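Local structure of putative secreted lipase (Streptomyces sp. W007, 5H6B) at residues A[195-200]-A[220-225]. The protein probably hydrolyses the ester bonds of triacylglycerols as a thermostable secreted lipase of the alpha/beta-hydrolase superfamily. Sequence-based numbering, arbitrary orientation.
Sequences IATKYD and LLQDLC
The last two strands of the parallel alpha/beta-hydrolase sheet, 191-196 and 216-220, finish side by side here, with Ala-196 bridged in parallel to Leu-220. The final bond between them runs from Leu-221 N to Ala-196 O, 2.8 Å long. Beyond it the chains part: 197-200 folds into a type I turn, while 221-224 winds into a short, weakly bonded helix. Gln-222 bridges the opening between them. Bent at chi2 (67°), its side chain brings the amide back over the turn, with the end of the amide 3.0 Å (modelled as OE1) from Thr-197 OG1; the amide is probably turned over in the model, so its O and N cannot be assigned from it. The aliphatic part is surer, Gln-222 CG lying 3.7 Å from Tyr-199 CE2 and 3.8 Å from Lys-198 CD. Tyr-199 turns its ring 82° from the amide plane and presents an edge to it, while Lys-198 CG sits over the centre of one ring face, 3.6 Å above the plane. An alanine in place of Gln-222 would probably open a gap between turn and helix and deprive Tyr-199 and Lys-198 of the chain they pack against. Beside Gln-222, Leu-221 CD2 comes within 4.1 Å of Thr-197 CB, and helix 232-237 adds Ile-235 to both residues. With OG1 anti to the backbone N (chi1 171°), Thr-197 accepts a 3.3 Å bond from Tyr-199 N, forming an ST turn, and is also hydrogen-bonded to Ser-230 O. Asp-200 OD2 is hydrogen-bonded to His-232 ND1, consistent with the loop after the next-to-last strand carrying the acid of a Ser-His-Asp triad, as in alpha/beta-hydrolase lipases.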
ATOM      1  N   ILE A 195      -4.953   5.907  -5.457  1.00 37.01           N
ATOM      2  CA  ILE A 195      -4.641   5.998  -6.863  1.00 32.61           C
ATOM      3  C   ILE A 195      -5.083   4.665  -7.450  1.00 33.06           C
ATOM      4  O   ILE A 195      -4.588   3.605  -7.059  1.00 32.99           O
ATOM      5  CB  ILE A 195      -3.141   6.245  -7.100  1.00 32.78           C
ATOM      6  CG1 ILE A 195      -2.661   7.475  -6.323  1.00 31.51           C
ATOM      7  CG2 ILE A 195      -2.864   6.393  -8.588  1.00 32.99           C
ATOM      8  CD1 ILE A 195      -1.175   7.517  -6.095  1.00 32.78           C
ATOM      9  N   ALA A 196      -6.033   4.742  -8.382  1.00 33.65           N
ATOM     10  CA  ALA A 196      -6.635   3.604  -9.022  1.00 32.44           C
ATOM     11  C   ALA A 196      -6.502   3.738 -10.520  1.00 34.05           C
ATOM     12  O   ALA A 196      -6.327   4.851 -11.048  1.00 34.68           O
ATOM     13  CB  ALA A 196      -8.103   3.503  -8.637  1.00 32.62           C
ATOM     14  N   THR A 197      -6.607   2.594 -11.195  1.00 32.51           N
ATOM     15  CA  THR A 197      -6.591   2.528 -12.661  1.00 34.37           C
ATOM     16  C   THR A 197      -7.887   1.858 -13.143  1.00 36.94           C
ATOM     17  O   THR A 197      -8.346   0.839 -12.588  1.00 34.51           O
ATOM     18  CB  THR A 197      -5.362   1.778 -13.221  1.00 32.88           C
ATOM     19  OG1 THR A 197      -5.521   1.575 -14.625  1.00 34.69           O
ATOM     20  CG2 THR A 197      -5.148   0.411 -12.550  1.00 33.08           C
ATOM     21  N   LYS A 198      -8.444   2.409 -14.210  1.00 38.07           N
ATOM     22  CA  LYS A 198      -9.709   1.948 -14.745  1.00 42.32           C
ATOM     23  C   LYS A 198      -9.511   0.626 -15.465  1.00 40.49           C
ATOM     24  O   LYS A 198     -10.471  -0.050 -15.735  1.00 43.26           O
ATOM     25  CB  LYS A 198     -10.300   2.984 -15.703  1.00 47.24           C
ATOM     26  CG  LYS A 198      -9.749   2.903 -17.119  1.00 51.10           C
ATOM     27  CD  LYS A 198      -9.963   4.178 -17.901  1.00 56.60           C
ATOM     28  CE  LYS A 198     -11.423   4.452 -18.159  1.00 60.06           C
ATOM     29  NZ  LYS A 198     -11.531   5.773 -18.833  1.00 65.22           N
ATOM     30  N   TYR A 199      -8.264   0.268 -15.789  1.00 42.51           N
ATOM     31  CA  TYR A 199      -7.965  -1.037 -16.385  1.00 42.67           C
ATOM     32  C   TYR A 199      -7.633  -2.107 -15.329  1.00 41.81           C
ATOM     33  O   TYR A 199      -7.091  -3.159 -15.674  1.00 43.93           O
ATOM     34  CB  TYR A 199      -6.833  -0.888 -17.398  1.00 45.62           C
ATOM     35  CG  TYR A 199      -7.134   0.175 -18.411  1.00 49.27           C
ATOM     36  CD1 TYR A 199      -8.080  -0.041 -19.425  1.00 50.88           C
ATOM     37  CD2 TYR A 199      -6.510   1.419 -18.339  1.00 53.28           C
ATOM     38  CE1 TYR A 199      -8.372   0.946 -20.357  1.00 50.83           C
ATOM     39  CE2 TYR A 199      -6.790   2.411 -19.266  1.00 53.74           C
ATOM     40  CZ  TYR A 199      -7.725   2.177 -20.263  1.00 55.56           C
ATOM     41  OH  TYR A 199      -7.983   3.196 -21.161  1.00 57.18           O
ATOM     42  N   ASP A 200      -7.982  -1.859 -14.060  1.00 37.90           N
ATOM     43  CA  ASP A 200      -7.785  -2.850 -13.012  1.00 37.34           C
ATOM     44  C   ASP A 200      -8.615  -4.104 -13.300  1.00 36.54           C
ATOM     45  O   ASP A 200      -9.825  -4.040 -13.382  1.00 35.60           O
ATOM     46  CB  ASP A 200      -8.123  -2.281 -11.642  1.00 36.05           C
ATOM     47  CG  ASP A 200      -7.431  -3.030 -10.504  1.00 37.75           C
ATOM     48  OD1 ASP A 200      -7.581  -4.275 -10.446  1.00 36.11           O
ATOM     49  OD2 ASP A 200      -6.766  -2.370  -9.648  1.00 33.42           O
ATOM     50  N   LEU A 220      -7.887   9.033 -10.271  1.00 38.31           N
ATOM     51  CA  LEU A 220      -7.936   8.111 -11.375  1.00 40.32           C
ATOM     52  C   LEU A 220      -6.683   8.348 -12.207  1.00 40.31           C
ATOM     53  O   LEU A 220      -6.468   9.461 -12.714  1.00 39.37           O
ATOM     54  CB  LEU A 220      -9.185   8.345 -12.219  1.00 42.28           C
ATOM     55  CG  LEU A 220      -9.385   7.373 -13.389  1.00 44.84           C
ATOM     56  CD1 LEU A 220      -9.507   5.941 -12.886  1.00 42.98           C
ATOM     57  CD2 LEU A 220     -10.609   7.761 -14.219  1.00 44.75           C
ATOM     58  N   LEU A 221      -5.870   7.299 -12.344  1.00 37.33           N
ATOM     59  CA  LEU A 221      -4.603   7.366 -13.078  1.00 38.29           C
ATOM     60  C   LEU A 221      -4.739   7.935 -14.495  1.00 37.12           C
ATOM     61  O   LEU A 221      -3.863   8.667 -14.974  1.00 36.21           O
ATOM     62  CB  LEU A 221      -3.972   5.960 -13.171  1.00 37.35           C
ATOM     63  CG  LEU A 221      -2.625   5.815 -13.883  1.00 36.48           C
ATOM     64  CD1 LEU A 221      -1.565   6.548 -13.071  1.00 36.60           C
ATOM     65  CD2 LEU A 221      -2.283   4.336 -14.099  1.00 37.69           C
ATOM     66  N   GLN A 222      -5.830   7.588 -15.163  1.00 37.76           N
ATOM     67  CA  GLN A 222      -6.048   8.033 -16.522  1.00 39.41           C
ATOM     68  C   GLN A 222      -6.419   9.540 -16.587  1.00 42.18           C
ATOM     69  O   GLN A 222      -6.234  10.143 -17.635  1.00 41.74           O
ATOM     70  CB  GLN A 222      -7.052   7.156 -17.254  1.00 40.39           C
ATOM     71  CG  GLN A 222      -6.535   5.738 -17.568  1.00 42.16           C
ATOM     72  CD  GLN A 222      -6.308   4.868 -16.332  1.00 42.50           C
ATOM     73  OE1 GLN A 222      -5.316   4.153 -16.224  1.00 46.09           O
ATOM     74  NE2 GLN A 222      -7.218   4.946 -15.392  1.00 40.94           N
ATOM     75  N   ASP A 223      -6.893  10.142 -15.484  1.00 41.91           N
ATOM     76  CA  ASP A 223      -7.040  11.616 -15.404  1.00 44.41           C
ATOM     77  C   ASP A 223      -5.692  12.312 -15.455  1.00 45.78           C
ATOM     78  O   ASP A 223      -5.594  13.417 -15.975  1.00 48.81           O
ATOM     79  CB  ASP A 223      -7.779  12.077 -14.123  1.00 42.89           C
ATOM     80  CG  ASP A 223      -9.272  11.792 -14.163  1.00 41.80           C
ATOM     81  OD1 ASP A 223      -9.813  11.583 -15.253  1.00 42.30           O
ATOM     82  OD2 ASP A 223      -9.913  11.761 -13.094  1.00 45.23           O
ATOM     83  N   LEU A 224      -4.671  11.656 -14.906  1.00 45.79           N
ATOM     84  CA  LEU A 224      -3.301  12.167 -14.902  1.00 43.99           C
ATOM     85  C   LEU A 224      -2.627  11.940 -16.261  1.00 42.91           C
ATOM     86  O   LEU A 224      -1.952  12.824 -16.772  1.00 41.53           O
ATOM     87  CB  LEU A 224      -2.489  11.479 -13.798  1.00 44.62           C
ATOM     88  CG  LEU A 224      -3.076  11.496 -12.389  1.00 41.10           C
ATOM     89  CD1 LEU A 224      -2.190  10.695 -11.461  1.00 38.95           C
ATOM     90  CD2 LEU A 224      -3.232  12.943 -11.921  1.00 40.45           C
ATOM     91  N   CYS A 225      -2.782  10.741 -16.812  1.00 41.85           N
ATOM     92  CA  CYS A 225      -2.295  10.432 -18.137  1.00 41.73           C
ATOM     93  C   CYS A 225      -3.299   9.508 -18.833  1.00 45.05           C
ATOM     94  O   CYS A 225      -3.362   8.323 -18.515  1.00 45.61           O
ATOM     95  CB  CYS A 225      -0.907   9.795 -18.084  1.00 41.92           C
ATOM     96  SG  CYS A 225      -0.191   9.439 -19.711  1.00 44.86           S
TER